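Local coordinates for protein orotidine 5'-phosphate decarboxylase (Streptomyces avermitilis, PDB 3V75) that probably catalyses the decarboxylation of orotidine 5'-phosphate to UMP, the last step of de novo UMP biosynthesis, on a TIM-barrel fold, at residues E73-G76 with E77-V81; A129-E132 with A133-K137; P267-S270 with R271-R275. One frame throughout, in Å; residues are numbered along the deposited sequence.

Interaction 1 of 3, residues E73-G76 with E77-V81; sequences EALG and EHVAV
The carbonyl oxygen of Leu75 receives two backbone N-H groups from the turn that follows, and this shared acceptor holds the chain as it leaves the helix. His78 N lies 2.8 Å from Leu75 O and approaches from above the carbonyl plane, with an N-H...O angle of 158°. Val79 N, 3.0 Å from the same Leu75 O, comes in almost end-on to the carbonyl (C=O...N angle 172°). A water bridges Glu73 O, to which it donates, and Glu77 N, from which it accepts. The imidazole of His78 brings its CD2 edge to 3.3 Å from Ala74 O, near the ring plane, while Glu77 CB lies over the centre of one ring face. In one of the two conformers of Val79, CG1 stands anti to its own carbonyl carbon (chi1 -58°); that methyl reaches Leu75 CB at 4.0 Å, and CG2 lies against Leu75 O. Arg38 NH1 hydrogen-bonds to Gly76 O and Val79 O. The whole joins helix 61-75 to barrel strand 81-84: Ala74, Leu75 and His78 touch helix 280-299, and Leu75 and Val79 pack on Val43 of strand 42-45.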
loop_
_atom_site.group_PDB
_atom_site.type_symbol
_atom_site.label_atom_id
_atom_site.label_comp_id
_atom_site.label_asym_id
_atom_site.label_seq_id
_atom_site.Cartn_x
_atom_site.Cartn_y
_atom_site.Cartn_z
ATOM N N GLU A 73 -24.365 -1.457 11.335
ATOM C CA GLU A 73 -25.636 -1.713 12.024
ATOM C C GLU A 73 -26.700 -2.217 11.058
ATOM O O GLU A 73 -27.440 -3.150 11.373
ATOM C CB GLU A 73 -26.155 -0.461 12.738
ATOM C CG GLU A 73 -25.289 -0.154 13.947
ATOM C CD GLU A 73 -25.640 1.138 14.647
ATOM O OE1 GLU A 73 -26.367 2.002 14.063
ATOM O OE2 GLU A 73 -25.161 1.329 15.813
ATOM N N ALA A 74 -26.776 -1.585 9.885
ATOM C CA ALA A 74 -27.801 -1.949 8.908
ATOM C C ALA A 74 -27.543 -3.301 8.296
ATOM O O ALA A 74 -28.474 -4.084 8.086
ATOM C CB ALA A 74 -27.856 -0.901 7.780
ATOM N N LEU A 75 -26.286 -3.574 7.977
ATOM C CA LEU A 75 -25.946 -4.710 7.125
ATOM C C LEU A 75 -25.123 -5.836 7.761
ATOM O O LEU A 75 -25.017 -6.902 7.166
ATOM C CB LEU A 75 -25.181 -4.199 5.883
ATOM C CG LEU A 75 -26.005 -3.262 4.973
ATOM C CD1 LEU A 75 -25.095 -2.799 3.829
ATOM C CD2 LEU A 75 -27.259 -3.947 4.453
ATOM N N GLY A 76 -24.571 -5.600 8.962
ATOM C CA GLY A 76 -23.567 -6.517 9.513
ATOM C C GLY A 76 -24.083 -7.929 9.700
ATOM O O GLY A 76 -23.323 -8.878 9.525
ATOM N N GLU A 77 -25.362 -8.078 10.030
ATOM C CA GLU A 77 -25.936 -9.410 10.208
ATOM C C GLU A 77 -26.432 -10.038 8.917
ATOM O O GLU A 77 -26.849 -11.209 8.919
ATOM C CB GLU A 77 -27.058 -9.380 11.240
ATOM C CG GLU A 77 -26.510 -9.002 12.631
ATOM C CD GLU A 77 -27.547 -9.154 13.763
ATOM O OE1 GLU A 77 -28.682 -9.659 13.505
ATOM O OE2 GLU A 77 -27.218 -8.748 14.904
ATOM N N HIS A 78 -26.391 -9.276 7.819
ATOM C CA HIS A 78 -27.099 -9.668 6.601
ATOM C C HIS A 78 -26.229 -9.934 5.430
ATOM O O HIS A 78 -26.615 -10.674 4.531
ATOM C CB HIS A 78 -28.169 -8.623 6.269
ATOM C CG HIS A 78 -29.057 -8.370 7.443
ATOM N ND1 HIS A 78 -29.885 -9.352 7.963
ATOM C CD2 HIS A 78 -29.165 -7.307 8.275
ATOM C CE1 HIS A 78 -30.487 -8.889 9.050
ATOM N NE2 HIS A 78 -30.069 -7.651 9.265
ATOM N N VAL A 79 -25.030 -9.384 5.424
ATOM C CA VAL A 79 -24.167 -9.561 4.247
ATOM C C VAL A 79 -23.035 -10.518 4.521
ATOM O O VAL A 79 -22.535 -10.601 5.659
ATOM C CB VAL A 79 -23.540 -8.230 3.679
ATOM C CG1 VAL A 79 -24.644 -7.217 3.286
ATOM C CG2 VAL A 79 -22.538 -7.635 4.654
ATOM N N ALA A 80 -22.675 -11.277 3.489
ATOM C CA ALA A 80 -21.601 -12.268 3.627
ATOM C C ALA A 80 -20.262 -11.604 3.969
ATOM O O ALA A 80 -19.530 -12.088 4.846
ATOM C CB ALA A 80 -21.456 -13.113 2.374
ATOM N N VAL A 81 -19.937 -10.515 3.278
ATOM C CA VAL A 81 -18.604 -9.926 3.357
ATOM C C VAL A 81 -18.726 -8.411 3.299
ATOM O O VAL A 81 -19.580 -7.880 2.559
ATOM C CB VAL A 81 -17.734 -10.374 2.142
ATOM C CG1 VAL A 81 -16.258 -9.977 2.318
ATOM C CG2 VAL A 81 -17.861 -11.875 1.896
HETATM O O HOH W 1 -27.103 -5.991 10.977
#

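Interaction 2 of 3, residues A129-E132 with A133-K137; sequences AYAE and AFLRK
Residues 129-137 form the last turns of helix 124-134 and its exit, a local contact in the beta-alpha-beta unit that runs from strand 113-120 to strand 145-148. Its frame is a ladder of i to i+4 backbone bonds: Ala133 N to Ala129 O, Phe134 N to Tyr130 O, and Leu135 N to Ala131 O, the shortest at 2.7 Å. Phe134 N also makes a weak bond to Ala131 O. Leu135 is the first residue to leave helical angles, yet its N-H still closes the final turn. On the buried side, Tyr130 CD1 meets Phe134 CE2 at 4.4 Å. Phe134 CG stands anti to its carbonyl carbon (chi1 -63°), which swings the ring back beside the preceding turn and puts CD2 3.3 Å from Tyr130 O; Ala133 CB covers one face of that ring toward its rim. One position on, Leu135 CD1 rests against Ala131 CB at 4.1 Å. In the Glu132 conformer described, one of two, its side chain runs alongside Arg136, the carboxylate and guanidinium planes inclined by 17°, and Glu132 CG lies over a guanidinium face at 4.0 Å from Arg136 NH2. Their charges are merely near each other; this Glu132 conformer is salt-bridged to Arg91 of the second subunit, and Arg136 to Asp138. The helix packs on the barrel and contributes to the dimer interface: Phe134 packs on Met116 and Leu146 of strands 113-120 and 145-148, Ala131 on Leu163 of helix 158-167, and Ala129 on Phe88 of the second subunit.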
loop_
_atom_site.group_PDB
_atom_site.type_symbol
_atom_site.label_atom_id
_atom_site.label_comp_id
_atom_site.label_asym_id
_atom_site.label_seq_id
_atom_site.Cartn_x
_atom_site.Cartn_y
_atom_site.Cartn_z
ATOM N N ALA A 129 5.347 -7.145 8.883
ATOM C CA ALA A 129 4.708 -6.163 9.735
ATOM C C ALA A 129 3.309 -5.779 9.214
ATOM O O ALA A 129 2.384 -5.627 10.002
ATOM C CB ALA A 129 5.613 -4.915 9.884
ATOM N N TYR A 130 3.135 -5.641 7.895
ATOM C CA TYR A 130 1.779 -5.462 7.377
ATOM C C TYR A 130 0.888 -6.661 7.694
ATOM O O TYR A 130 -0.303 -6.516 8.038
ATOM C CB TYR A 130 1.819 -5.300 5.867
ATOM C CG TYR A 130 2.163 -3.908 5.375
ATOM C CD1 TYR A 130 1.500 -2.783 5.893
ATOM C CD2 TYR A 130 3.087 -3.727 4.333
ATOM C CE1 TYR A 130 1.760 -1.498 5.400
ATOM C CE2 TYR A 130 3.368 -2.453 3.826
ATOM C CZ TYR A 130 2.695 -1.344 4.370
ATOM O OH TYR A 130 2.956 -0.074 3.872
ATOM N N ALA A 131 1.456 -7.859 7.598
ATOM C CA ALA A 131 0.681 -9.045 7.947
ATOM C C ALA A 131 0.329 -9.027 9.413
ATOM O O ALA A 131 -0.782 -9.425 9.804
ATOM C CB ALA A 131 1.456 -10.312 7.578
ATOM N N GLU A 132 1.238 -8.580 10.266
ATOM C CA GLU A 132 1.032 -8.427 11.725
ATOM C C GLU A 132 -0.174 -7.476 11.966
ATOM O O GLU A 132 -0.977 -7.672 12.879
ATOM C CB GLU A 132 2.330 -7.881 12.420
ATOM C CG GLU A 132 2.243 -7.540 13.937
ATOM C CD GLU A 132 3.601 -7.105 14.600
ATOM O OE1 GLU A 132 4.661 -7.625 14.156
ATOM O OE2 GLU A 132 3.605 -6.340 15.575
ATOM N N ALA A 133 -0.231 -6.394 11.173
ATOM C CA ALA A 133 -1.294 -5.394 11.344
ATOM C C ALA A 133 -2.678 -5.972 10.996
ATOM O O ALA A 133 -3.667 -5.660 11.668
ATOM C CB ALA A 133 -1.030 -4.186 10.439
ATOM N N PHE A 134 -2.750 -6.784 9.942
ATOM C CA PHE A 134 -4.061 -7.144 9.385
ATOM C C PHE A 134 -4.440 -8.627 9.487
ATOM O O PHE A 134 -5.615 -8.962 9.260
ATOM C CB PHE A 134 -4.123 -6.740 7.910
ATOM C CG PHE A 134 -3.992 -5.262 7.686
ATOM C CD1 PHE A 134 -4.981 -4.406 8.123
ATOM C CD2 PHE A 134 -2.868 -4.723 7.070
ATOM C CE1 PHE A 134 -4.864 -3.012 7.934
ATOM C CE2 PHE A 134 -2.736 -3.365 6.878
ATOM C CZ PHE A 134 -3.743 -2.482 7.309
ATOM N N LEU A 135 -3.488 -9.526 9.748
ATOM C CA LEU A 135 -3.734 -10.967 9.541
ATOM C C LEU A 135 -3.462 -11.811 10.749
ATOM O O LEU A 135 -3.504 -13.033 10.661
ATOM C CB LEU A 135 -2.919 -11.496 8.351
ATOM C CG LEU A 135 -3.282 -10.834 7.010
ATOM C CD1 LEU A 135 -2.219 -11.119 5.954
ATOM C CD2 LEU A 135 -4.704 -11.206 6.522
ATOM N N ARG A 136 -3.172 -11.201 11.882
ATOM C CA ARG A 136 -2.986 -11.993 13.080
ATOM C C ARG A 136 -4.078 -11.657 14.082
ATOM O O ARG A 136 -4.416 -10.482 14.221
ATOM C CB ARG A 136 -1.618 -11.694 13.665
ATOM C CG ARG A 136 -1.274 -12.739 14.671
ATOM C CD ARG A 136 0.206 -12.782 14.864
ATOM N NE ARG A 136 0.655 -11.645 15.644
ATOM C CZ ARG A 136 1.945 -11.461 15.900
ATOM N NH1 ARG A 136 2.812 -12.366 15.413
ATOM N NH2 ARG A 136 2.356 -10.428 16.637
ATOM N N LYS A 137 -4.593 -12.628 14.841
ATOM C CA LYS A 137 -5.801 -12.301 15.640
ATOM C C LYS A 137 -5.710 -11.285 16.745
ATOM O O LYS A 137 -6.729 -10.739 17.188
ATOM C CB LYS A 137 -6.433 -13.538 16.218
ATOM C CG LYS A 137 -5.511 -14.266 17.176
ATOM C CD LYS A 137 -6.411 -15.207 17.929
ATOM C CE LYS A 137 -5.696 -15.866 19.100
ATOM N NZ LYS A 137 -6.754 -16.720 19.726
#

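Interaction 3 of 3, residues P267-S270 with R271-R275; sequences PNVS and RGVLR
Leu274 folds its side chain back over the carbonyl of Ser270, with CG 3.4 Å from Ser270 O and CD1 3.7 Å from Ser270 OG. Its CG is turned beside its own backbone N (chi1 -61°), which carries the branch toward the start of the helix; the side chain also touches Leu51 of helix 49-54. The carbonyl it covers is also the polar centre of the contact. Leu274 N donates to Ser270 O at 2.9 Å, almost straight (171°) and in the carbonyl plane, whereas Val273 N, at 3.1 Å from Ser270 O, comes from above that plane. Cutting Leu274 back to an alanine would probably strip most of the apolar cover from the Ser270 carbonyl and OG and open a gap toward Leu51. On another side of the turn, Val269, in one of its two conformers, sends CG1 over the backbone of the first helical residues, 3.8 Å from Gly272 CA and 3.9 Å from Val273 CG2. The Arg271 chain is extended from CG to NE, and Arg275 CB lies over the centre of one face of its guanidinium. Here strand 265-269, the last of the barrel, passes directly into the short helix 271-274. Ser270 occupies the N-cap position, but its hydroxyl makes no capping bond and is instead hydrogen-bonded to Asp46. The chemistry therefore divides the serine's work: its main-chain oxygen, gripped by two N-H groups, closes the first helical turn, while its side chain ties that turn to the loop after strand 42-45.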
loop_
_atom_site.group_PDB
_atom_site.type_symbol
_atom_site.label_atom_id
_atom_site.label_comp_id
_atom_site.label_asym_id
_atom_site.label_seq_id
_atom_site.Cartn_x
_atom_site.Cartn_y
_atom_site.Cartn_z
ATOM N N PRO A 267 -18.488 -10.874 -5.419
ATOM C CA PRO A 267 -18.880 -9.674 -6.179
ATOM C C PRO A 267 -18.963 -8.496 -5.224
ATOM O O PRO A 267 -19.716 -8.532 -4.256
ATOM C CB PRO A 267 -20.291 -10.024 -6.712
ATOM C CG PRO A 267 -20.513 -11.508 -6.307
ATOM C CD PRO A 267 -19.632 -11.743 -5.116
ATOM N N ASN A 268 -18.194 -7.446 -5.483
ATOM C CA ASN A 268 -18.189 -6.308 -4.599
ATOM C C ASN A 268 -19.033 -5.166 -5.181
ATOM O O ASN A 268 -18.770 -4.693 -6.296
ATOM C CB ASN A 268 -16.743 -5.809 -4.389
ATOM C CG ASN A 268 -16.697 -4.577 -3.519
ATOM O OD1 ASN A 268 -16.691 -3.432 -4.019
ATOM N ND2 ASN A 268 -16.732 -4.786 -2.221
ATOM N N VAL A 269 -20.039 -4.729 -4.419
ATOM C CA VAL A 269 -20.866 -3.581 -4.773
ATOM C C VAL A 269 -20.539 -2.431 -3.814
ATOM O O VAL A 269 -20.504 -2.646 -2.596
ATOM C CB VAL A 269 -22.366 -3.924 -4.621
ATOM C CG1 VAL A 269 -23.240 -2.729 -5.030
ATOM C CG2 VAL A 269 -22.769 -5.184 -5.418
ATOM N N SER A 270 -20.359 -1.237 -4.340
ATOM C CA SER A 270 -20.166 -0.075 -3.501
ATOM C C SER A 270 -21.400 0.852 -3.614
ATOM O O SER A 270 -22.359 0.690 -2.852
ATOM C CB SER A 270 -18.866 0.613 -3.892
ATOM O OG SER A 270 -18.739 1.835 -3.196
ATOM N N ARG A 271 -21.400 1.758 -4.582
ATOM C CA ARG A 271 -22.508 2.719 -4.697
ATOM C C ARG A 271 -23.911 2.080 -4.818
ATOM O O ARG A 271 -24.876 2.616 -4.255
ATOM C CB ARG A 271 -22.269 3.633 -5.906
ATOM C CG ARG A 271 -23.337 4.739 -5.989
ATOM C CD ARG A 271 -23.051 5.824 -7.043
ATOM N NE ARG A 271 -24.091 6.831 -6.987
ATOM C CZ ARG A 271 -24.275 7.678 -5.977
ATOM N NH1 ARG A 271 -23.407 7.700 -4.942
ATOM N NH2 ARG A 271 -25.290 8.529 -5.998
ATOM N N GLY A 272 -24.025 0.955 -5.522
ATOM C CA GLY A 272 -25.320 0.318 -5.732
ATOM C C GLY A 272 -26.043 0.011 -4.440
ATOM O O GLY A 272 -27.301 -0.049 -4.415
ATOM N N VAL A 273 -25.284 -0.228 -3.363
ATOM C CA VAL A 273 -25.884 -0.374 -2.035
ATOM C C VAL A 273 -25.773 0.915 -1.213
ATOM O O VAL A 273 -26.770 1.411 -0.665
ATOM C CB VAL A 273 -25.250 -1.565 -1.244
ATOM C CG1 VAL A 273 -25.674 -1.553 0.212
ATOM C CG2 VAL A 273 -25.650 -2.900 -1.908
ATOM N N LEU A 274 -24.571 1.461 -1.137
ATOM C CA LEU A 274 -24.302 2.580 -0.252
ATOM C C LEU A 274 -25.070 3.851 -0.561
ATOM O O LEU A 274 -25.323 4.648 0.362
ATOM C CB LEU A 274 -22.790 2.894 -0.208
ATOM C CG LEU A 274 -21.920 1.724 0.313
ATOM C CD1 LEU A 274 -20.424 2.059 0.136
ATOM C CD2 LEU A 274 -22.215 1.359 1.807
ATOM N N ARG A 275 -25.426 4.079 -1.828
ATOM C CA ARG A 275 -26.156 5.321 -2.124
ATOM C C ARG A 275 -27.513 5.363 -1.435
ATOM O O ARG A 275 -28.119 6.439 -1.345
ATOM C CB ARG A 275 -26.378 5.510 -3.623
ATOM C CG ARG A 275 -27.354 4.537 -4.266
ATOM C CD ARG A 275 -27.484 4.893 -5.742
ATOM N NE ARG A 275 -28.414 4.035 -6.466
ATOM C CZ ARG A 275 -29.728 4.226 -6.520
ATOM N NH1 ARG A 275 -30.275 5.224 -5.843
ATOM N NH2 ARG A 275 -30.490 3.389 -7.227
#

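How the interactions relate
The three contacts follow one another along the chain in the order 1, 2, 3 within the eight-stranded barrel; 1 and 2 are helix ends, 3 is a strand-to-helix junction. Interaction 1 leads into the second strand, interaction 2 ends the helix between the third and fourth, and interaction 3 leaves the eighth. Strands 81-84 and 265-269 both flank strand 42-45, and interactions 1 and 3 are neighbours: their centres are about 13 Å apart, and Leu75 CD1 packs on Val273 CG1 at 3.9 Å. Interaction 2, its centre about 24 Å from that of interaction 1 and about 27 Å from that of interaction 3, alone reaches the second subunit. The dimer contact is thus made away from the neighbouring pair.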